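Local atomic coordinates of uncharacterized protein (Sus scrofa, PDB entry 5BNF), a protein that belongs to the ADP-ribosyl cyclase family and is the porcine form of CD38, with a four-stranded parallel beta sheet and five disulfides. Residues A[179-183]-A[184-188]; A[67-71]-A[72-76]. All coordinates share one frame; numbering follows the deposited sequence.

Interaction 1: A[179-183]-A[184-188]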
ATOM      1  N   HIS A 179      -0.528  -8.097  10.259  1.00 26.71           N
ATOM      2  CA  HIS A 179      -0.726  -7.811  11.682  1.00 26.86           C
ATOM      3  C   HIS A 179      -1.774  -6.746  11.948  1.00 26.62           C
ATOM      4  O   HIS A 179      -2.296  -6.662  13.046  1.00 31.39           O
ATOM      5  CB  HIS A 179       0.595  -7.379  12.328  1.00 32.97           C
ATOM      6  CG  HIS A 179       1.677  -8.404  12.231  1.00 27.37           C
ATOM      7  ND1 HIS A 179       1.723  -9.518  13.044  1.00 38.50           N
ATOM      8  CD2 HIS A 179       2.721  -8.520  11.376  1.00 32.65           C
ATOM      9  CE1 HIS A 179       2.746 -10.275  12.692  1.00 32.82           C
ATOM     10  NE2 HIS A 179       3.368  -9.693  11.681  1.00 28.08           N
ATOM     11  N   SER A 180      -2.082  -5.927  10.950  1.00 32.48           N
ATOM     12  CA  SER A 180      -3.077  -4.878  11.135  1.00 34.61           C
ATOM     13  C   SER A 180      -4.496  -5.331  10.809  1.00 40.11           C
ATOM     14  O   SER A 180      -5.431  -4.546  10.900  1.00 46.20           O
ATOM     15  CB  SER A 180      -2.722  -3.648  10.295  1.00 28.71           C
ATOM     16  OG  SER A 180      -1.572  -2.997  10.812  1.00 39.04           O
ATOM     17  N   LEU A 181      -4.662  -6.589  10.423  1.00 41.65           N
ATOM     18  CA  LEU A 181      -5.998  -7.097  10.124  1.00 41.47           C
ATOM     19  C   LEU A 181      -6.765  -7.223  11.434  1.00 38.78           C
ATOM     20  O   LEU A 181      -6.240  -7.735  12.422  1.00 39.16           O
ATOM     21  CB  LEU A 181      -5.914  -8.456   9.436  1.00 27.17           C
ATOM     22  CG  LEU A 181      -5.313  -8.441   8.031  1.00 27.39           C
ATOM     23  CD1 LEU A 181      -5.004  -9.860   7.590  1.00 27.87           C
ATOM     24  CD2 LEU A 181      -6.283  -7.782   7.074  1.00 23.69           C
ATOM     25  N   GLN A 182      -8.003  -6.740  11.443  1.00 40.33           N
ATOM     26  CA  GLN A 182      -8.839  -6.789  12.642  1.00 41.76           C
ATOM     27  C   GLN A 182      -9.632  -8.088  12.702  1.00 34.93           C
ATOM     28  O   GLN A 182     -10.535  -8.296  11.893  1.00 35.30           O
ATOM     29  CB  GLN A 182      -9.829  -5.626  12.643  1.00 49.89           C
ATOM     30  CG  GLN A 182      -9.222  -4.236  12.554  1.00 57.98           C
ATOM     31  CD  GLN A 182      -8.659  -3.765  13.875  1.00 61.16           C
ATOM     32  OE1 GLN A 182      -7.572  -4.171  14.279  1.00 62.72           O
ATOM     33  NE2 GLN A 182      -9.407  -2.912  14.565  1.00 44.46           N
ATOM     34  N   PRO A 183      -9.313  -8.973  13.664  1.00 30.75           N
ATOM     35  CA  PRO A 183     -10.017 -10.254  13.817  1.00 42.08           C
ATOM     36  C   PRO A 183     -11.529 -10.049  13.918  1.00 46.34           C
ATOM     37  O   PRO A 183     -12.317 -10.840  13.399  1.00 42.95           O
ATOM     38  CB  PRO A 183      -9.447 -10.814  15.118  1.00 41.99           C
ATOM     39  CG  PRO A 183      -8.067 -10.273  15.146  1.00 45.85           C
ATOM     40  CD  PRO A 183      -8.244  -8.841  14.669  1.00 36.09           C
ATOM     41  N   SER A 184     -11.917  -8.969  14.589  1.00 46.05           N
ATOM     42  CA  SER A 184     -13.319  -8.634  14.789  1.00 51.54           C
ATOM     43  C   SER A 184     -14.051  -8.256  13.506  1.00 48.63           C
ATOM     44  O   SER A 184     -15.280  -8.227  13.472  1.00 53.13           O
ATOM     45  CB  SER A 184     -13.431  -7.486  15.795  1.00 57.13           C
ATOM     46  OG  SER A 184     -12.622  -6.393  15.401  1.00 60.64           O
ATOM     47  N   LYS A 185     -13.292  -7.980  12.451  1.00 41.92           N
ATOM     48  CA  LYS A 185     -13.856  -7.582  11.166  1.00 35.88           C
ATOM     49  C   LYS A 185     -13.490  -8.556  10.046  1.00 43.11           C
ATOM     50  O   LYS A 185     -14.254  -8.742   9.095  1.00 47.23           O
ATOM     51  CB  LYS A 185     -13.361  -6.174  10.831  1.00 44.02           C
ATOM     52  CG  LYS A 185     -13.659  -5.173  11.952  1.00 47.87           C
ATOM     53  CD  LYS A 185     -12.608  -4.074  12.083  1.00 63.83           C
ATOM     54  CE  LYS A 185     -12.798  -2.953  11.068  1.00 68.21           C
ATOM     55  NZ  LYS A 185     -12.768  -3.421   9.655  1.00 67.14           N
ATOM     56  N   VAL A 186     -12.315  -9.169  10.153  1.00 42.68           N
ATOM     57  CA  VAL A 186     -11.855 -10.127   9.154  1.00 37.29           C
ATOM     58  C   VAL A 186     -11.878 -11.530   9.750  1.00 37.72           C
ATOM     59  O   VAL A 186     -11.223 -11.796  10.759  1.00 37.48           O
ATOM     60  CB  VAL A 186     -10.423  -9.797   8.677  1.00 36.23           C
ATOM     61  CG1 VAL A 186      -9.863 -10.949   7.869  1.00 32.60           C
ATOM     62  CG2 VAL A 186     -10.437  -8.538   7.829  1.00 37.36           C
ATOM     63  N   HIS A 187     -12.632 -12.428   9.123  1.00 30.24           N
ATOM     64  CA  HIS A 187     -12.741 -13.795   9.612  1.00 33.72           C
ATOM     65  C   HIS A 187     -11.886 -14.778   8.829  1.00 32.05           C
ATOM     66  O   HIS A 187     -11.437 -15.789   9.369  1.00 43.10           O
ATOM     67  CB  HIS A 187     -14.204 -14.248   9.568  1.00 34.72           C
ATOM     68  CG  HIS A 187     -14.821 -14.149   8.207  1.00 33.41           C
ATOM     69  ND1 HIS A 187     -14.339 -14.848   7.121  1.00 41.20           N
ATOM     70  CD2 HIS A 187     -15.851 -13.402   7.745  1.00 44.13           C
ATOM     71  CE1 HIS A 187     -15.043 -14.534   6.048  1.00 46.94           C
ATOM     72  NE2 HIS A 187     -15.968 -13.659   6.400  1.00 40.66           N
ATOM     73  N   THR A 188     -11.655 -14.489   7.558  1.00 33.31           N
ATOM     74  CA  THR A 188     -10.870 -15.395   6.732  1.00 30.78           C
ATOM     75  C   THR A 188      -9.888 -14.663   5.851  1.00 29.72           C
ATOM     76  O   THR A 188     -10.167 -13.573   5.362  1.00 40.65           O
ATOM     77  CB  THR A 188     -11.782 -16.240   5.793  1.00 33.43           C
ATOM     78  OG1 THR A 188     -12.661 -17.054   6.579  1.00 51.39           O
ATOM     79  CG2 THR A 188     -10.948 -17.135   4.886  1.00 16.85           C
TER

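Interaction 2: A[67-71]-A[72-76]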
ATOM      1  N   GLN A  67     -11.495   6.241   2.867  1.00 57.43           N
ATOM      2  CA  GLN A  67     -12.520   5.557   2.092  1.00 57.81           C
ATOM      3  C   GLN A  67     -12.518   4.084   2.486  1.00 62.55           C
ATOM      4  O   GLN A  67     -11.490   3.419   2.385  1.00 67.02           O
ATOM      5  CB  GLN A  67     -12.227   5.699   0.592  1.00 45.83           C
ATOM      6  CG  GLN A  67     -11.752   4.420  -0.084  1.00 51.93           C
ATOM      7  CD  GLN A  67     -11.297   4.636  -1.510  1.00 62.99           C
ATOM      8  OE1 GLN A  67     -10.388   5.425  -1.770  1.00 68.31           O
ATOM      9  NE2 GLN A  67     -11.921   3.929  -2.445  1.00 54.98           N
ATOM     10  N   THR A  68     -13.651   3.568   2.954  1.00 60.78           N
ATOM     11  CA  THR A  68     -13.694   2.158   3.317  1.00 53.20           C
ATOM     12  C   THR A  68     -14.258   1.340   2.169  1.00 45.50           C
ATOM     13  O   THR A  68     -15.374   1.561   1.709  1.00 44.22           O
ATOM     14  CB  THR A  68     -14.520   1.906   4.584  1.00 63.76           C
ATOM     15  OG1 THR A  68     -13.804   2.401   5.725  1.00 69.60           O
ATOM     16  CG2 THR A  68     -14.772   0.410   4.765  1.00 70.47           C
ATOM     17  N   VAL A  69     -13.452   0.398   1.705  1.00 46.13           N
ATOM     18  CA  VAL A  69     -13.816  -0.470   0.598  1.00 51.57           C
ATOM     19  C   VAL A  69     -14.791  -1.569   1.023  1.00 47.55           C
ATOM     20  O   VAL A  69     -14.894  -1.903   2.202  1.00 41.52           O
ATOM     21  CB  VAL A  69     -12.526  -1.090  -0.032  1.00 58.15           C
ATOM     22  CG1 VAL A  69     -11.353  -0.924   0.926  1.00 65.92           C
ATOM     23  CG2 VAL A  69     -12.725  -2.570  -0.336  1.00 74.48           C
ATOM     24  N   PRO A  70     -15.543  -2.121   0.059  1.00 48.83           N
ATOM     25  CA  PRO A  70     -16.505  -3.185   0.351  1.00 51.62           C
ATOM     26  C   PRO A  70     -15.825  -4.379   0.998  1.00 50.93           C
ATOM     27  O   PRO A  70     -14.667  -4.678   0.707  1.00 46.53           O
ATOM     28  CB  PRO A  70     -17.054  -3.536  -1.026  1.00 52.77           C
ATOM     29  CG  PRO A  70     -17.033  -2.224  -1.725  1.00 61.69           C
ATOM     30  CD  PRO A  70     -15.679  -1.671  -1.339  1.00 56.50           C
ATOM     31  N   CYS A  71     -16.544  -5.061   1.879  1.00 47.17           N
ATOM     32  CA  CYS A  71     -15.991  -6.232   2.526  1.00 49.73           C
ATOM     33  C   CYS A  71     -15.796  -7.296   1.462  1.00 48.53           C
ATOM     34  O   CYS A  71     -16.449  -7.260   0.420  1.00 52.11           O
ATOM     35  CB  CYS A  71     -16.944  -6.734   3.604  1.00 52.92           C
ATOM     36  SG  CYS A  71     -17.287  -5.465   4.860  1.00 89.14           S
ATOM     37  N   ASP A  72     -14.884  -8.227   1.716  1.00 39.76           N
ATOM     38  CA  ASP A  72     -14.612  -9.310   0.778  1.00 38.67           C
ATOM     39  C   ASP A  72     -13.882  -8.827  -0.460  1.00 34.15           C
ATOM     40  O   ASP A  72     -13.443  -9.630  -1.277  1.00 42.04           O
ATOM     41  CB  ASP A  72     -15.921  -9.974   0.345  1.00 50.73           C
ATOM     42  CG  ASP A  72     -16.627 -10.680   1.485  1.00 58.97           C
ATOM     43  OD1 ASP A  72     -16.200 -10.528   2.648  1.00 61.06           O
ATOM     44  OD2 ASP A  72     -17.619 -11.388   1.210  1.00 65.17           O
ATOM     45  N   LYS A  73     -13.747  -7.515  -0.595  1.00 39.25           N
ATOM     46  CA  LYS A  73     -13.096  -6.928  -1.758  1.00 43.51           C
ATOM     47  C   LYS A  73     -11.613  -6.594  -1.578  1.00 46.35           C
ATOM     48  O   LYS A  73     -10.887  -6.462  -2.564  1.00 43.19           O
ATOM     49  CB  LYS A  73     -13.858  -5.674  -2.177  1.00 54.41           C
ATOM     50  CG  LYS A  73     -15.299  -5.935  -2.586  1.00 64.75           C
ATOM     51  CD  LYS A  73     -15.404  -6.299  -4.060  1.00 68.03           C
ATOM     52  CE  LYS A  73     -16.032  -7.673  -4.251  1.00 69.43           C
ATOM     53  NZ  LYS A  73     -17.405  -7.764  -3.663  1.00 71.85           N
ATOM     54  N   THR A  74     -11.166  -6.471  -0.330  1.00 40.03           N
ATOM     55  CA  THR A  74      -9.768  -6.155  -0.035  1.00 31.48           C
ATOM     56  C   THR A  74      -8.790  -7.225  -0.502  1.00 27.58           C
ATOM     57  O   THR A  74      -8.860  -8.382  -0.083  1.00 29.81           O
ATOM     58  CB  THR A  74      -9.553  -5.944   1.460  1.00 29.99           C
ATOM     59  OG1 THR A  74     -10.383  -4.870   1.904  1.00 28.10           O
ATOM     60  CG2 THR A  74      -8.110  -5.603   1.742  1.00 38.82           C
ATOM     61  N   VAL A  75      -7.859  -6.813  -1.351  1.00 23.49           N
ATOM     62  CA  VAL A  75      -6.854  -7.711  -1.899  1.00 20.93           C
ATOM     63  C   VAL A  75      -5.438  -7.189  -1.698  1.00 31.09           C
ATOM     64  O   VAL A  75      -5.186  -5.990  -1.799  1.00 33.39           O
ATOM     65  CB  VAL A  75      -7.091  -7.923  -3.395  1.00 26.55           C
ATOM     66  CG1 VAL A  75      -6.007  -8.801  -3.978  1.00 23.03           C
ATOM     67  CG2 VAL A  75      -8.464  -8.558  -3.605  1.00 32.96           C
ATOM     68  N   PHE A  76      -4.519  -8.108  -1.411  1.00 33.87           N
ATOM     69  CA  PHE A  76      -3.113  -7.782  -1.202  1.00 34.24           C
ATOM     70  C   PHE A  76      -2.244  -8.552  -2.192  1.00 43.22           C
ATOM     71  O   PHE A  76      -2.545  -9.695  -2.547  1.00 44.73           O
ATOM     72  CB  PHE A  76      -2.679  -8.162   0.218  1.00 38.31           C
ATOM     73  CG  PHE A  76      -3.273  -7.302   1.292  1.00 26.74           C
ATOM     74  CD1 PHE A  76      -2.840  -5.996   1.474  1.00 30.22           C
ATOM     75  CD2 PHE A  76      -4.263  -7.797   2.128  1.00 33.47           C
ATOM     76  CE1 PHE A  76      -3.388  -5.200   2.478  1.00 40.41           C
ATOM     77  CE2 PHE A  76      -4.816  -7.003   3.135  1.00 16.56           C
ATOM     78  CZ  PHE A  76      -4.377  -5.708   3.308  1.00 23.44           C
TER
HETATM   79  O   HOH W   1     -12.573  -5.069   3.013  1.00 35.15           O

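Interaction 1: A[179-183]-A[184-188]
Gln182 lays its CB and CG alongside the aliphatic part of Lys185, the two side chains running next to each other and pointing the same way; Gln182 CB is 3.9 Å from Lys185 CG, and Gln182 CG is 4.1 Å from Lys185 CE. Both residues are the ends of a tight reversal, Gln182-Lys185, whose backbone torsions at Pro183 and Ser184 fit a type I beta turn. It joins helix 172-180 to strand 186-194, the second half of the beta-alpha-beta unit that starts with strand 153-160. The evidence for the turn lies in Gln182 O, which accepts two backbone bonds. Lys185 N donates to Gln182 O at 2.8 Å from above the carbonyl plane, 54° out of it, whereas Val186 N donates to Gln182 O at 2.6 Å nearly in line with the C=O bond (170°). The two donors therefore approach from distinct directions, and one carbonyl oxygen fixes both the last residue of the turn and the first of the strand. Farther along, Lys185 reaches with a bent chain to the carbonyl oxygen of Ala151, where NZ is hydrogen-bonded. Just outside the turn, the residues on its two flanks meet, Leu181 CD2 lying 4.3 Å from Val186 CG2, and Val186 also packs on Ala151 and Val155. Its chi1 of 168° sets CG2 beside its own backbone N, which is the flank facing Leu181 and Gln182 O. At the third position of the turn, Ser184 OG stands 4.0 Å from Gln182 CB.

Interaction 2: A[67-71]-A[72-76]
Pro70 and Lys73 meet at the ends of a type II beta turn, Pro70-Lys73, that brings the chain from the loop after helix 59-64 into strand 75-77. The apolar contacts come first. Pro70 CB lies 3.4 Å from Lys73 CG, tighter than usual van der Waals distance, with the ring and the lysine chain set at a slant to each other. Lys73 CG is placed beside its own backbone N (chi1 -62°), which brings it up against Pro70 CB. Val69 adds CG2 at 3.8 Å from Lys73 CB, and the same methyl stands 4.0 Å from Thr74 OG1, the side chains of Val69 and Thr74 crossing at about a right angle; Val69 and Thr74 both also rest on Phe147 of helix 135-149.

The hydrogen bonds centre on Pro70 O. Lys73 N donates to Pro70 O at 3.3 Å, a long closing bond whose donor sits 45° above the carbonyl plane. A water donates to the same Pro70 O at 3.1 Å and is also hydrogen-bonded to Thr74 OG1 at 2.5 Å, so it bridges the turn to the residue just beyond it.

Covalent and outer polar links hold the two middle residues. Cys71 SG forms the disulfide with Cys152, while Asp72 OD1 accepts from Met154 N and the Asp72 backbone bonds to Cys152. Asp72 adopts the positive phi (72°) expected at the third position of a type II turn.

Taken together, the chemistry implies that the Lys73 N to Pro70 O bond is not the sole support of this bend: the water shares Pro70 O with it, and a disulfide and a carboxylate tie its corner to Cys152, just before strand 153-160, and to Met154 within it.

Interaction 2 comes first along the chain and interaction 1 much later, yet their centres lie only 12 Å apart, on the same side of the chain's centre. Each leads into a strand of the one parallel sheet, ordered 75-77, 153-160, 186-194, 223-229, so the two entries flank strand 153-160. Both bond to the chain where that strand begins: 67-76 to Cys152, just before it, and Met154 within it, 179-188 to Gly153. They also touch directly, Leu181 CD2 lying 4.3 Å from Phe76 CE2. The geometry thus shows two turns at the same end of the sheet, leading into the strands on either side of 153-160 and joined through that strand and the Leu181-Phe76 contact.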